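Local coordinates for protein putative glutathione S-transferase (Corynebacterium glutamicum, PDB 3M1G) that probably has glutathione transferase activity, as a dimeric member of the ECM4-like branch of the glutathione S-transferases, at residues A67-W72 with G95-D99; L252-D256 with N268-E272; A257-F263 with Y302-H306. All coordinates share one frame; numbering follows the deposited sequence.

Contact 1: residues A67-W72 with G95-D99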
# COMPACT_ATOMS: atom_id res chain seq x y z
N ALA A 67 -12.40 -22.51 -0.80
CA ALA A 67 -11.81 -21.70 -1.89
C ALA A 67 -10.50 -21.17 -1.36
O ALA A 67 -10.44 -20.67 -0.22
CB ALA A 67 -12.76 -20.53 -2.30
N ARG A 68 -9.46 -21.24 -2.18
CA ARG A 68 -8.14 -20.70 -1.80
C ARG A 68 -8.17 -19.23 -1.41
O ARG A 68 -7.48 -18.83 -0.49
CB ARG A 68 -7.13 -20.87 -2.94
CG ARG A 68 -6.78 -22.30 -3.27
CD ARG A 68 -5.99 -22.96 -2.09
NE ARG A 68 -5.54 -24.30 -2.49
CZ ARG A 68 -5.26 -25.29 -1.65
NH1 ARG A 68 -5.37 -25.15 -0.32
NH2 ARG A 68 -4.88 -26.47 -2.15
N ALA A 69 -8.98 -18.44 -2.08
CA ALA A 69 -8.97 -16.97 -1.86
C ALA A 69 -9.67 -16.54 -0.58
O ALA A 69 -9.39 -15.48 -0.05
CB ALA A 69 -9.61 -16.24 -3.10
N CYS A 70 -10.59 -17.35 -0.11
CA CYS A 70 -11.51 -16.97 0.95
C CYS A 70 -10.89 -17.21 2.32
O CYS A 70 -10.51 -18.34 2.62
CB CYS A 70 -12.82 -17.80 0.80
SG CYS A 70 -13.98 -17.60 2.20
N PRO A 71 -10.77 -16.16 3.16
CA PRO A 71 -10.17 -16.35 4.49
C PRO A 71 -10.96 -17.26 5.47
O PRO A 71 -10.37 -17.98 6.28
CB PRO A 71 -10.07 -14.92 5.05
CG PRO A 71 -11.15 -14.14 4.30
CD PRO A 71 -11.21 -14.76 2.93
N TRP A 72 -12.28 -17.21 5.39
CA TRP A 72 -13.10 -18.04 6.23
C TRP A 72 -12.86 -19.51 5.89
O TRP A 72 -12.72 -20.34 6.78
CB TRP A 72 -14.58 -17.67 6.07
CG TRP A 72 -14.82 -16.21 5.95
CD1 TRP A 72 -15.11 -15.50 4.78
CD2 TRP A 72 -14.75 -15.24 7.00
NE1 TRP A 72 -15.23 -14.15 5.07
CE2 TRP A 72 -15.04 -13.96 6.42
CE3 TRP A 72 -14.49 -15.30 8.36
CZ2 TRP A 72 -15.07 -12.78 7.17
CZ3 TRP A 72 -14.52 -14.13 9.11
CH2 TRP A 72 -14.81 -12.88 8.51
N GLY A 95 -14.95 -21.31 -6.04
CA GLY A 95 -14.88 -19.84 -5.76
C GLY A 95 -15.53 -19.29 -4.48
O GLY A 95 -16.50 -19.87 -3.96
N PRO A 96 -15.02 -18.16 -3.94
CA PRO A 96 -15.60 -17.57 -2.71
C PRO A 96 -17.06 -17.08 -2.83
O PRO A 96 -17.54 -16.82 -3.94
CB PRO A 96 -14.67 -16.38 -2.38
CG PRO A 96 -13.35 -16.75 -3.02
CD PRO A 96 -13.73 -17.51 -4.30
N THR A 97 -17.73 -16.95 -1.68
CA THR A 97 -19.13 -16.47 -1.65
C THR A 97 -19.42 -15.39 -0.59
O THR A 97 -20.30 -14.55 -0.81
CB THR A 97 -20.13 -17.67 -1.47
OG1 THR A 97 -19.79 -18.41 -0.28
CG2 THR A 97 -20.12 -18.61 -2.73
N HIS A 98 -18.70 -15.40 0.55
CA HIS A 98 -18.95 -14.46 1.66
C HIS A 98 -18.49 -13.01 1.38
O HIS A 98 -18.95 -12.10 2.05
CB HIS A 98 -18.27 -14.90 2.97
CG HIS A 98 -18.87 -16.12 3.65
ND1 HIS A 98 -20.17 -16.15 4.13
CD2 HIS A 98 -18.32 -17.31 3.98
CE1 HIS A 98 -20.40 -17.33 4.69
NE2 HIS A 98 -19.29 -18.05 4.61
N ASP A 99 -17.57 -12.80 0.43
CA ASP A 99 -16.98 -11.44 0.22
C ASP A 99 -17.99 -10.37 -0.25
O ASP A 99 -18.46 -10.39 -1.39
CB ASP A 99 -15.74 -11.48 -0.70
CG ASP A 99 -16.00 -12.19 -2.04
OD1 ASP A 99 -17.02 -12.92 -2.19
OD2 ASP A 99 -15.16 -12.03 -2.95
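The ring of P96 lies against A67, A69 and C70, and each of its three side-chain carbons meets a different CB. A67 CB sits 3.7 Å from P96 CD. A69 CB is 3.8 Å from P96 CG, and C70 CB is 3.9 Å from P96 CB. These three contacts are apolar. A67 CB also touches the peptide joining G95 to P96. C70 meets P96 through CB and not through its sulfur. SG is anti to the backbone N (chi1 171°) and caps a backbone N just past W72. C70 is at the N-cap of helix 71-83.

The second patch is aromatic. W72 CD1 meets H98 CB at 3.7 Å. The five-membered ring of W72 and the imidazole of H98 meet obliquely. Their centroids are 5.1 Å apart, and their planes are steeply inclined at 79°. Y154 also meets both rings.

A polar link leads outward from the second segment. D99 OD2 is hydrogen-bonded to H301 of the helical domain. C70, P71 and W72 form the Cys-Pro-Trp start of the first helix of a thioredoxin-like domain. C70 is the predicted nucleophile, and its place at the helix N-terminus is the one expected of the active-site cysteine in this fold.

Contact 2: residues L252-D256 with N268-E272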
# COMPACT_ATOMS: atom_id res chain seq x y z
N LEU A 252 -4.34 -11.58 8.20
CA LEU A 252 -2.99 -11.00 8.14
C LEU A 252 -2.23 -11.38 6.87
O LEU A 252 -1.56 -10.53 6.28
CB LEU A 252 -2.16 -11.34 9.37
CG LEU A 252 -2.60 -10.79 10.72
CD1 LEU A 252 -1.61 -11.27 11.81
CD2 LEU A 252 -2.77 -9.26 10.74
N VAL A 253 -2.38 -12.63 6.44
CA VAL A 253 -1.67 -13.12 5.27
C VAL A 253 -2.18 -12.53 3.94
O VAL A 253 -1.45 -12.53 2.93
CB VAL A 253 -1.66 -14.65 5.24
CG1 VAL A 253 -2.98 -15.23 4.67
CG2 VAL A 253 -0.42 -15.15 4.50
N ARG A 254 -3.39 -11.99 3.95
CA ARG A 254 -3.97 -11.33 2.82
C ARG A 254 -3.84 -9.80 2.91
O ARG A 254 -4.28 -9.07 2.02
CB ARG A 254 -5.47 -11.69 2.70
CG ARG A 254 -5.74 -13.12 2.28
CD ARG A 254 -7.19 -13.55 2.54
NE ARG A 254 -7.38 -14.88 1.97
CZ ARG A 254 -6.92 -16.01 2.52
NH1 ARG A 254 -6.29 -15.97 3.67
NH2 ARG A 254 -7.09 -17.18 1.90
N PHE A 255 -3.28 -9.32 4.00
CA PHE A 255 -3.30 -7.88 4.25
C PHE A 255 -2.45 -7.03 3.30
O PHE A 255 -2.99 -6.19 2.56
CB PHE A 255 -2.95 -7.56 5.70
CG PHE A 255 -3.37 -6.19 6.11
CD1 PHE A 255 -2.54 -5.10 5.89
CD2 PHE A 255 -4.57 -5.99 6.70
CE1 PHE A 255 -2.91 -3.82 6.27
CE2 PHE A 255 -4.97 -4.72 7.10
CZ PHE A 255 -4.10 -3.62 6.89
N ASP A 256 -1.15 -7.23 3.30
CA ASP A 256 -0.31 -6.44 2.40
C ASP A 256 -0.65 -6.73 0.94
O ASP A 256 -0.65 -5.80 0.09
CB ASP A 256 1.19 -6.65 2.68
CG ASP A 256 1.63 -6.06 4.03
OD1 ASP A 256 0.82 -5.34 4.65
OD2 ASP A 256 2.79 -6.32 4.45
N ASN A 268 -0.55 1.39 7.52
CA ASN A 268 0.79 0.86 7.53
C ASN A 268 0.69 -0.49 6.88
O ASN A 268 -0.40 -1.07 6.84
CB ASN A 268 1.27 0.58 8.96
CG ASN A 268 1.62 1.81 9.71
OD1 ASN A 268 0.93 2.17 10.68
ND2 ASN A 268 2.75 2.43 9.35
N LYS A 269 1.82 -1.01 6.39
CA LYS A 269 1.87 -2.40 5.95
C LYS A 269 2.11 -3.25 7.22
O LYS A 269 2.67 -2.76 8.21
CB LYS A 269 3.01 -2.65 4.93
CG LYS A 269 2.70 -2.18 3.49
CD LYS A 269 3.92 -2.23 2.56
CE LYS A 269 4.32 -3.69 2.24
NZ LYS A 269 5.36 -3.81 1.19
N ILE A 270 1.72 -4.52 7.18
CA ILE A 270 2.05 -5.41 8.28
C ILE A 270 3.56 -5.51 8.46
O ILE A 270 4.03 -5.63 9.58
CB ILE A 270 1.42 -6.82 8.12
CG1 ILE A 270 -0.12 -6.74 8.08
CG2 ILE A 270 1.85 -7.75 9.29
CD1 ILE A 270 -0.81 -6.00 9.26
N THR A 271 4.32 -5.43 7.36
CA THR A 271 5.80 -5.42 7.43
C THR A 271 6.34 -4.30 8.32
O THR A 271 7.44 -4.42 8.83
CB THR A 271 6.44 -5.28 6.03
OG1 THR A 271 6.00 -4.05 5.46
CG2 THR A 271 5.98 -6.50 5.11
N GLU A 272 5.55 -3.25 8.57
CA GLU A 272 5.98 -2.16 9.45
C GLU A 272 5.51 -2.28 10.91
O GLU A 272 5.75 -1.38 11.69
CB GLU A 272 5.48 -0.81 8.90
CG GLU A 272 5.89 -0.50 7.46
CD GLU A 272 5.29 0.80 6.95
OE1 GLU A 272 4.04 0.88 6.74
OE2 GLU A 272 6.07 1.76 6.80
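D256 OD1 accepts the backbone N-H of I270 at 2.8 Å, the N-H pointing almost straight at the oxygen (159°). OD1 uses its syn lone pair, on the side of OD2. A weak bond from T271 N reaches OD2 at 3.4 Å. The carboxylate thus receives the start of the 3-10 segment 270-272. The contact lies in the helical C-terminal domain of the glutathione S-transferase fold, at the break between helices 243-253 and 255-259.

The K269 side chain crosses the carboxylate at about a right angle, with CB 3.5 Å from D256 OD1. Its ammonium end leaves this contact and forms a salt bridge with E272 of the second subunit. T271 OG1 is hydrogen-bonded to that same E272 of the second subunit. Within the chain, E272 OE1 takes the backbone N-H of K269 at 2.9 Å, which ties this turn together. One side of the contact therefore faces the dimer interface.

The other side is apolar. L252 CD2 touches I270 CD1 at 4.1 Å. With CG anti to the backbone N (chi1 -162°), the F255 ring is turned so that CD1 meets I270 CG1 at 3.7 Å. I270 CD1 stands over one face, toward the rim, in a CH-pi contact 4.2 Å from the centroid of the F255 ring.

Contact 3: residues A257-F263 with Y302-H306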
# COMPACT_ATOMS: atom_id res chain seq x y z
N ALA A 257 -0.98 -7.98 0.64
CA ALA A 257 -1.28 -8.40 -0.74
C ALA A 257 -2.57 -7.79 -1.32
O ALA A 257 -2.63 -7.52 -2.52
CB ALA A 257 -1.33 -9.95 -0.86
N VAL A 258 -3.59 -7.60 -0.48
CA VAL A 258 -4.92 -7.20 -0.95
C VAL A 258 -5.56 -6.09 -0.12
O VAL A 258 -5.88 -5.03 -0.63
CB VAL A 258 -5.92 -8.38 -0.99
CG1 VAL A 258 -7.33 -7.84 -1.29
CG2 VAL A 258 -5.50 -9.41 -2.04
N TYR A 259 -5.74 -6.31 1.16
CA TYR A 259 -6.55 -5.38 1.97
C TYR A 259 -5.93 -4.00 2.08
O TYR A 259 -6.62 -2.99 2.11
CB TYR A 259 -6.77 -5.94 3.37
CG TYR A 259 -7.46 -7.32 3.44
CD1 TYR A 259 -8.47 -7.68 2.55
CD2 TYR A 259 -7.09 -8.26 4.40
CE1 TYR A 259 -9.11 -8.93 2.64
CE2 TYR A 259 -7.70 -9.49 4.50
CZ TYR A 259 -8.72 -9.81 3.63
OH TYR A 259 -9.34 -11.02 3.73
N HIS A 260 -4.61 -3.96 2.16
CA HIS A 260 -3.86 -2.69 2.26
C HIS A 260 -4.26 -1.68 1.19
O HIS A 260 -4.57 -0.54 1.52
CB HIS A 260 -2.34 -2.99 2.21
CG HIS A 260 -1.47 -1.77 2.39
ND1 HIS A 260 -1.19 -0.91 1.35
CD2 HIS A 260 -0.88 -1.25 3.50
CE1 HIS A 260 -0.49 0.13 1.82
NE2 HIS A 260 -0.24 -0.09 3.11
N GLY A 261 -4.23 -2.09 -0.08
CA GLY A 261 -4.60 -1.24 -1.20
C GLY A 261 -6.07 -1.38 -1.67
O GLY A 261 -6.83 -0.42 -1.64
N HIS A 262 -6.44 -2.58 -2.11
CA HIS A 262 -7.77 -2.87 -2.64
C HIS A 262 -8.90 -2.43 -1.70
O HIS A 262 -9.85 -1.80 -2.15
CB HIS A 262 -7.87 -4.37 -2.93
CG HIS A 262 -9.15 -4.79 -3.60
ND1 HIS A 262 -9.52 -4.34 -4.85
CD2 HIS A 262 -10.11 -5.68 -3.21
CE1 HIS A 262 -10.66 -4.93 -5.20
NE2 HIS A 262 -11.04 -5.75 -4.22
N PHE A 263 -8.77 -2.72 -0.40
CA PHE A 263 -9.76 -2.32 0.62
C PHE A 263 -9.38 -1.03 1.37
O PHE A 263 -10.04 -0.66 2.37
CB PHE A 263 -9.97 -3.46 1.64
CG PHE A 263 -10.81 -4.62 1.13
CD1 PHE A 263 -11.43 -4.59 -0.11
CD2 PHE A 263 -11.07 -5.69 1.95
CE1 PHE A 263 -12.26 -5.64 -0.54
CE2 PHE A 263 -11.91 -6.76 1.51
CZ PHE A 263 -12.47 -6.72 0.26
N TYR A 302 -9.66 -11.13 -5.58
CA TYR A 302 -10.13 -9.85 -5.07
C TYR A 302 -10.09 -8.79 -6.17
O TYR A 302 -11.07 -8.08 -6.39
CB TYR A 302 -9.28 -9.42 -3.87
CG TYR A 302 -9.66 -10.10 -2.60
CD1 TYR A 302 -9.10 -11.33 -2.26
CD2 TYR A 302 -10.59 -9.53 -1.74
CE1 TYR A 302 -9.44 -11.96 -1.09
CE2 TYR A 302 -10.95 -10.15 -0.56
CZ TYR A 302 -10.39 -11.40 -0.24
OH TYR A 302 -10.70 -12.04 0.95
N TYR A 303 -8.94 -8.70 -6.84
CA TYR A 303 -8.68 -7.59 -7.78
C TYR A 303 -9.45 -7.76 -9.09
O TYR A 303 -9.76 -6.75 -9.74
CB TYR A 303 -7.17 -7.43 -8.07
CG TYR A 303 -6.40 -6.71 -6.99
CD1 TYR A 303 -6.43 -5.31 -6.90
CD2 TYR A 303 -5.66 -7.40 -6.03
CE1 TYR A 303 -5.70 -4.61 -5.90
CE2 TYR A 303 -4.92 -6.70 -5.04
CZ TYR A 303 -4.97 -5.32 -4.99
OH TYR A 303 -4.28 -4.63 -4.04
N ILE A 304 -9.73 -9.00 -9.49
CA ILE A 304 -10.47 -9.24 -10.75
C ILE A 304 -11.98 -9.28 -10.52
O ILE A 304 -12.74 -8.66 -11.22
CB ILE A 304 -10.03 -10.53 -11.45
CG1 ILE A 304 -8.57 -10.38 -11.90
CG2 ILE A 304 -10.93 -10.85 -12.67
CD1 ILE A 304 -7.97 -11.69 -12.48
N THR A 305 -12.40 -9.96 -9.47
CA THR A 305 -13.81 -10.16 -9.15
C THR A 305 -14.56 -8.94 -8.63
O THR A 305 -15.74 -8.81 -8.89
CB THR A 305 -13.88 -11.30 -8.10
OG1 THR A 305 -13.57 -12.51 -8.79
CG2 THR A 305 -15.19 -11.39 -7.36
N HIS A 306 -13.89 -8.07 -7.88
CA HIS A 306 -14.57 -6.94 -7.27
C HIS A 306 -14.51 -5.73 -8.20
O HIS A 306 -13.82 -4.71 -7.92
CB HIS A 306 -13.98 -6.59 -5.90
CG HIS A 306 -14.12 -7.68 -4.88
ND1 HIS A 306 -13.30 -7.76 -3.78
CD2 HIS A 306 -14.96 -8.74 -4.81
CE1 HIS A 306 -13.64 -8.82 -3.06
NE2 HIS A 306 -14.65 -9.43 -3.67
O HOH W 1 -1.14 -5.97 -4.43
O HOH W 2 -2.79 -4.38 -1.38
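H262 and H306 are brought together by their first torsions. H262 CG is anti to the backbone N (chi1 -175°), which carries the imidazole toward helix 295-305. H306 CG is anti to the carbonyl carbon (chi1 -63°), which lets ND1 meet H262. This is packing between two segments of the helical C-terminal domain of a glutathione S-transferase, next to the predicted active site. H262 NE2 and H306 ND1 form a hydrogen bond of 3.1 Å, nearly straight at 164°. Either could be the donor. The two rings meet rim to rim and are close to coplanar. H306 NE2 is hydrogen-bonded to D99 of the thioredoxin-like domain, so H306 joins both domains.

Two aromatic clusters build the interface. In the first, the edge of H262 is turned toward the face of Y303, with centroids 4.8 Å apart. In the second, Y302 is shared by Y259 and F263. The edge of Y259 approaches the face of Y302, and the edge of Y302 approaches the face of F263, in two offset edge-to-face pairs. F263 CZ meets Y302 CE2 at 3.8 Å. V258 CG1 packs against the root of the Y302 ring, 3.5 Å from CG.

Y259 OH and Y302 OH lie 3.3 Å apart. Y302 OH is hydrogen-bonded to Y201 OH, where Y201 is the predicted proton donor/acceptor. Both Y259 and Y302 are predicted to lower the pKa of C70, the predicted nucleophile.

The far end of Y303 is hydrated. Its ring edge meets the carbonyl oxygen of A257. One water is hydrogen-bonded to Y303 OH at 3.1 Å and accepts the N-H of G261 at 3.0 Å.

Overall arrangement
Contact 1 holds the predicted nucleophile C70 in the thioredoxin-like domain, while contacts 2 and 3 belong to the helical domain. R254 of contact 2 binds the chain just before C70, through a probable hydrogen bond of 2.9 Å from R254 NE to A69 O. Contact 3 meets contact 1 at several points. Among them, P71 CD is 3.4 Å from Y302 OH, and P71 CG is 3.6 Å from Y259 OH. The side chains of Y302 and C70 are about 6 Å apart. Contacts 2 and 3 share helix 255-259, and their centres are 13 Å apart. Both reach the second subunit, contact 2 through K269, T271 and E272 and contact 3 through H260.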